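Long-range contact in protein argonaute (Aquifex aeolicus, PDB 1YVU), which uses short single-stranded DNA guides to bind complementary RNA targets and cleaves them with the help of divalent metal ions: residues A[487-501]-A[517-529]. Residues are numbered along the deposited sequence; the frame is centred on the assembly and turned at random.
Sequences KLKEIEGKVDAFVGI and AFTKIFNSKGELV
Gly500 and Lys520 pair in the tightly packed half of this contact, where strands 497-501 and 517-522 run antiparallel in the RNase H fold of the PIWI domain. Gly500 N donates to Lys520 O at 2.9 Å, and Lys520 N returns a bond to Gly500 O. Phe522 N bonds Phe498 O at 2.9 Å; that same oxygen lies in plane at the edge of the Phe522 ring. Val499 and Ile521 point to the face opposite Phe498 and Phe522, where helix 542-557 packs against Ile521. Ile501 and Thr519 lie side by side. Ile501 directly precedes Asp502, a ligand of the calcium ion and probably a catalytic residue. Lys520 turns its amine away, to His680 O and the ring of Trp705.

The type I turn 523-526, which leads from strand 515-522 into strand 528-536, is looser and more polar. The CD1 tip of Ile491 abuts Ser524 O, and the Phe498 ring sets its edge near Ser524 CA. Lys525 bends at chi2 (-56°), which brings NZ to Lys489 O at 3.1 Å and to Glu490 OE1 at 3.5 Å, a long salt bridge; Glu490 is exposed to solvent. The Lys487 side chain, extended beyond CG, crosses that of Glu527 at a slant. Lys487 NZ meets Glu527 OE2 on the syn side at 3.1 Å, 25° out of the carboxylate plane. Lys487 CD lies 3.5 Å from Glu527 OE2. A glutamine in place of Glu527 would probably leave the Lys487 ammonium without its countercharge.

Backbone bonds and apolar side chains therefore join the hairpin near the active site, whereas two salt bridges and a lysine-to-carbonyl bond tie residues 487-490 to the turn 523-526 and to Glu527 beyond it.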
loop_
_atom_site.group_PDB
_atom_site.type_symbol
_atom_site.label_atom_id
_atom_site.label_comp_id
_atom_site.label_asym_id
_atom_site.label_seq_id
_atom_site.Cartn_x
_atom_site.Cartn_y
_atom_site.Cartn_z
ATOM N N LYS A 487 -8.331 -26.690 5.545
ATOM C CA LYS A 487 -7.208 -26.371 4.660
ATOM C C LYS A 487 -7.704 -26.716 3.285
ATOM O O LYS A 487 -8.626 -27.517 3.152
ATOM C CB LYS A 487 -5.917 -27.143 4.986
ATOM C CG LYS A 487 -5.936 -28.650 4.746
ATOM C CD LYS A 487 -4.624 -29.286 5.159
ATOM C CE LYS A 487 -4.620 -30.761 4.825
ATOM N NZ LYS A 487 -3.261 -31.325 5.001
ATOM N N LEU A 488 -7.099 -26.101 2.274
ATOM C CA LEU A 488 -7.454 -26.314 0.877
ATOM C C LEU A 488 -7.180 -27.756 0.460
ATOM O O LEU A 488 -6.295 -28.412 1.021
ATOM C CB LEU A 488 -6.680 -25.337 -0.018
ATOM C CG LEU A 488 -7.014 -23.855 0.107
ATOM C CD1 LEU A 488 -5.793 -23.021 -0.172
ATOM C CD2 LEU A 488 -8.167 -23.483 -0.829
ATOM N N LYS A 489 -8.010 -28.255 -0.452
ATOM C CA LYS A 489 -7.913 -29.612 -0.962
ATOM C C LYS A 489 -6.918 -29.672 -2.103
ATOM O O LYS A 489 -6.151 -30.611 -2.202
ATOM C CB LYS A 489 -9.286 -30.045 -1.460
ATOM C CG LYS A 489 -9.341 -31.368 -2.209
ATOM C CD LYS A 489 -10.640 -31.444 -2.940
ATOM C CE LYS A 489 -10.745 -32.689 -3.735
ATOM N NZ LYS A 489 -12.038 -33.364 -3.397
ATOM N N GLU A 490 -6.973 -28.683 -2.982
ATOM C CA GLU A 490 -6.094 -28.641 -4.130
ATOM C C GLU A 490 -5.832 -27.176 -4.436
ATOM O O GLU A 490 -6.709 -26.353 -4.178
ATOM C CB GLU A 490 -6.825 -29.307 -5.317
ATOM C CG GLU A 490 -5.984 -29.593 -6.577
ATOM C CD GLU A 490 -4.777 -30.521 -6.324
ATOM O OE1 GLU A 490 -4.972 -31.632 -5.766
ATOM O OE2 GLU A 490 -3.633 -30.135 -6.672
ATOM N N ILE A 491 -4.588 -26.824 -4.773
ATOM C CA ILE A 491 -4.268 -25.460 -5.212
ATOM C C ILE A 491 -3.791 -25.751 -6.612
ATOM O O ILE A 491 -2.962 -26.653 -6.800
ATOM C CB ILE A 491 -3.110 -24.787 -4.450
ATOM C CG1 ILE A 491 -3.594 -24.285 -3.096
ATOM C CG2 ILE A 491 -2.557 -23.579 -5.236
ATOM C CD1 ILE A 491 -2.491 -23.734 -2.198
ATOM N N GLU A 492 -4.276 -24.971 -7.578
ATOM C CA GLU A 492 -3.912 -25.151 -8.980
ATOM C C GLU A 492 -2.429 -24.917 -9.245
ATOM O O GLU A 492 -1.926 -23.844 -8.901
ATOM C CB GLU A 492 -4.737 -24.206 -9.873
ATOM C CG GLU A 492 -4.602 -24.460 -11.401
ATOM C CD GLU A 492 -5.426 -23.505 -12.258
ATOM O OE1 GLU A 492 -6.554 -23.156 -11.833
ATOM O OE2 GLU A 492 -4.951 -23.113 -13.360
ATOM N N GLY A 493 -1.711 -25.968 -9.658
ATOM C CA GLY A 493 -0.334 -25.754 -10.038
ATOM C C GLY A 493 0.951 -26.420 -9.634
ATOM O O GLY A 493 1.993 -25.897 -10.051
ATOM N N LYS A 494 0.945 -27.518 -8.880
ATOM C CA LYS A 494 2.211 -28.199 -8.470
ATOM C C LYS A 494 3.391 -27.251 -8.135
ATOM O O LYS A 494 4.278 -26.978 -8.956
ATOM C CB LYS A 494 2.658 -29.232 -9.512
ATOM C CG LYS A 494 1.729 -30.397 -9.694
ATOM C CD LYS A 494 2.112 -31.133 -10.956
ATOM C CE LYS A 494 0.961 -32.008 -11.459
ATOM N NZ LYS A 494 1.267 -32.773 -12.724
ATOM N N VAL A 495 3.253 -26.616 -6.986
ATOM C CA VAL A 495 4.224 -25.689 -6.463
ATOM C C VAL A 495 4.547 -26.309 -5.130
ATOM O O VAL A 495 3.634 -26.704 -4.421
ATOM C CB VAL A 495 3.567 -24.326 -6.224
ATOM C CG1 VAL A 495 4.468 -23.420 -5.366
ATOM C CG2 VAL A 495 3.181 -23.675 -7.551
ATOM N N ASP A 496 5.819 -26.330 -4.747
ATOM C CA ASP A 496 6.202 -26.944 -3.487
ATOM C C ASP A 496 6.124 -26.058 -2.220
ATOM O O ASP A 496 6.033 -26.602 -1.111
ATOM C CB ASP A 496 7.547 -27.677 -3.638
ATOM C CG ASP A 496 7.524 -28.765 -4.746
ATOM O OD1 ASP A 496 6.481 -29.002 -5.394
ATOM O OD2 ASP A 496 8.569 -29.395 -5.004
ATOM N N ALA A 497 6.145 -24.721 -2.374
ATOM C CA ALA A 497 6.025 -23.745 -1.248
ATOM C C ALA A 497 5.737 -22.316 -1.700
ATOM O O ALA A 497 6.256 -21.846 -2.719
ATOM C CB ALA A 497 7.237 -23.748 -0.323
ATOM N N PHE A 498 4.886 -21.641 -0.927
ATOM C CA PHE A 498 4.468 -20.257 -1.186
ATOM C C PHE A 498 5.084 -19.382 -0.116
ATOM O O PHE A 498 4.706 -19.468 1.056
ATOM C CB PHE A 498 2.938 -20.139 -1.141
ATOM C CG PHE A 498 2.247 -20.926 -2.207
ATOM C CD1 PHE A 498 1.998 -22.294 -2.046
ATOM C CD2 PHE A 498 1.892 -20.330 -3.417
ATOM C CE1 PHE A 498 1.409 -23.059 -3.086
ATOM C CE2 PHE A 498 1.303 -21.083 -4.459
ATOM C CZ PHE A 498 1.063 -22.447 -4.290
ATOM N N VAL A 499 6.101 -18.617 -0.481
ATOM C CA VAL A 499 6.729 -17.774 0.509
ATOM C C VAL A 499 6.335 -16.319 0.313
ATOM O O VAL A 499 6.414 -15.795 -0.787
ATOM C CB VAL A 499 8.270 -18.048 0.643
ATOM C CG1 VAL A 499 8.649 -19.294 -0.104
ATOM C CG2 VAL A 499 9.118 -16.914 0.188
ATOM N N GLY A 500 5.829 -15.695 1.371
ATOM C CA GLY A 500 5.442 -14.298 1.271
ATOM C C GLY A 500 6.338 -13.416 2.109
ATOM O O GLY A 500 6.554 -13.731 3.280
ATOM N N ILE A 501 6.889 -12.363 1.498
ATOM C CA ILE A 501 7.787 -11.449 2.206
ATOM C C ILE A 501 7.426 -9.953 2.100
ATOM O O ILE A 501 6.709 -9.550 1.181
ATOM C CB ILE A 501 9.301 -11.565 1.674
ATOM C CG1 ILE A 501 9.700 -13.021 1.376
ATOM C CG2 ILE A 501 10.315 -10.968 2.708
ATOM C CD1 ILE A 501 11.193 -13.285 1.144
ATOM N N ALA A 517 12.321 -8.027 8.548
ATOM C CA ALA A 517 11.845 -8.916 7.477
ATOM C C ALA A 517 10.851 -9.908 8.033
ATOM O O ALA A 517 11.128 -10.566 9.049
ATOM C CB ALA A 517 13.000 -9.695 6.842
ATOM N N PHE A 518 9.698 -10.019 7.377
ATOM C CA PHE A 518 8.705 -10.995 7.796
ATOM C C PHE A 518 8.310 -11.973 6.681
ATOM O O PHE A 518 7.490 -11.659 5.801
ATOM C CB PHE A 518 7.476 -10.328 8.424
ATOM C CG PHE A 518 6.486 -11.307 9.053
ATOM C CD1 PHE A 518 6.931 -12.388 9.852
ATOM C CD2 PHE A 518 5.101 -11.148 8.847
ATOM C CE1 PHE A 518 6.041 -13.292 10.434
ATOM C CE2 PHE A 518 4.187 -12.055 9.436
ATOM C CZ PHE A 518 4.680 -13.135 10.235
ATOM N N THR A 519 8.816 -13.197 6.828
ATOM C CA THR A 519 8.588 -14.301 5.888
ATOM C C THR A 519 7.558 -15.303 6.410
ATOM O O THR A 519 7.467 -15.566 7.626
ATOM C CB THR A 519 9.937 -14.989 5.529
ATOM O OG1 THR A 519 10.825 -13.992 4.992
ATOM C CG2 THR A 519 9.763 -16.107 4.495
ATOM N N LYS A 520 6.735 -15.780 5.473
ATOM C CA LYS A 520 5.670 -16.743 5.731
ATOM C C LYS A 520 5.747 -17.843 4.682
ATOM O O LYS A 520 5.483 -17.623 3.496
ATOM C CB LYS A 520 4.317 -16.047 5.635
ATOM C CG LYS A 520 3.674 -15.734 6.931
ATOM C CD LYS A 520 2.353 -15.048 6.716
ATOM C CE LYS A 520 2.518 -13.548 6.491
ATOM N NZ LYS A 520 1.547 -12.702 7.307
ATOM N N ILE A 521 6.166 -19.015 5.123
ATOM C CA ILE A 521 6.277 -20.174 4.239
ATOM C C ILE A 521 5.021 -21.047 4.359
ATOM O O ILE A 521 4.643 -21.447 5.474
ATOM C CB ILE A 521 7.545 -21.002 4.573
ATOM C CG1 ILE A 521 8.759 -20.080 4.517
ATOM C CG2 ILE A 521 7.717 -22.134 3.568
ATOM C CD1 ILE A 521 9.900 -20.570 5.229
ATOM N N PHE A 522 4.408 -21.329 3.199
ATOM C CA PHE A 522 3.192 -22.147 3.096
ATOM C C PHE A 522 3.342 -23.471 2.315
ATOM O O PHE A 522 4.346 -23.697 1.625
ATOM C CB PHE A 522 2.049 -21.324 2.493
ATOM C CG PHE A 522 1.452 -20.314 3.439
ATOM C CD1 PHE A 522 2.004 -19.012 3.567
ATOM C CD2 PHE A 522 0.295 -20.642 4.181
ATOM C CE1 PHE A 522 1.399 -18.043 4.427
ATOM C CE2 PHE A 522 -0.335 -19.694 5.053
ATOM C CZ PHE A 522 0.226 -18.374 5.173
ATOM N N ASN A 523 2.316 -24.325 2.472
ATOM C CA ASN A 523 2.140 -25.680 1.883
ATOM C C ASN A 523 1.395 -25.580 0.561
ATOM O O ASN A 523 0.766 -24.568 0.290
ATOM C CB ASN A 523 1.224 -26.500 2.815
ATOM C CG ASN A 523 1.726 -27.902 3.063
ATOM O OD1 ASN A 523 2.206 -28.576 2.152
ATOM N ND2 ASN A 523 1.604 -28.363 4.305
ATOM N N SER A 524 1.364 -26.680 -0.199
ATOM C CA SER A 524 0.631 -26.755 -1.483
ATOM C C SER A 524 -0.864 -26.894 -1.191
ATOM O O SER A 524 -1.700 -26.869 -2.098
ATOM C CB SER A 524 1.089 -27.962 -2.294
ATOM O OG SER A 524 0.859 -29.156 -1.567
ATOM N N LYS A 525 -1.166 -27.130 0.087
ATOM C CA LYS A 525 -2.526 -27.265 0.586
ATOM C C LYS A 525 -2.923 -25.979 1.355
ATOM O O LYS A 525 -3.977 -25.897 1.983
ATOM C CB LYS A 525 -2.646 -28.527 1.456
ATOM C CG LYS A 525 -2.287 -29.831 0.744
ATOM C CD LYS A 525 -3.134 -30.007 -0.511
ATOM C CE LYS A 525 -2.478 -30.891 -1.573
ATOM N NZ LYS A 525 -3.168 -30.709 -2.894
ATOM N N GLY A 526 -2.030 -24.992 1.303
ATOM C CA GLY A 526 -2.258 -23.705 1.931
ATOM C C GLY A 526 -1.933 -23.536 3.403
ATOM O O GLY A 526 -2.049 -22.409 3.891
ATOM N N GLU A 527 -1.563 -24.602 4.125
ATOM C CA GLU A 527 -1.280 -24.473 5.556
ATOM C C GLU A 527 0.080 -23.876 5.908
ATOM O O GLU A 527 1.027 -23.975 5.126
ATOM C CB GLU A 527 -1.576 -25.768 6.314
ATOM C CG GLU A 527 -0.587 -26.886 6.166
ATOM C CD GLU A 527 -1.207 -28.233 6.445
ATOM O OE1 GLU A 527 -1.779 -28.417 7.544
ATOM O OE2 GLU A 527 -1.139 -29.108 5.553
ATOM N N LEU A 528 0.153 -23.208 7.065
ATOM C CA LEU A 528 1.378 -22.543 7.495
ATOM C C LEU A 528 2.474 -23.485 7.972
ATOM O O LEU A 528 2.358 -24.153 9.011
ATOM C CB LEU A 528 1.086 -21.470 8.565
ATOM C CG LEU A 528 2.257 -20.542 8.952
ATOM C CD1 LEU A 528 2.577 -19.518 7.821
ATOM C CD2 LEU A 528 1.970 -19.842 10.255
ATOM N N VAL A 529 3.549 -23.514 7.199
ATOM C CA VAL A 529 4.671 -24.329 7.552
ATOM C C VAL A 529 5.450 -23.577 8.645
ATOM O O VAL A 529 5.535 -24.089 9.753
ATOM C CB VAL A 529 5.542 -24.668 6.338
ATOM C CG1 VAL A 529 6.719 -25.554 6.764
ATOM C CG2 VAL A 529 4.709 -25.386 5.294
#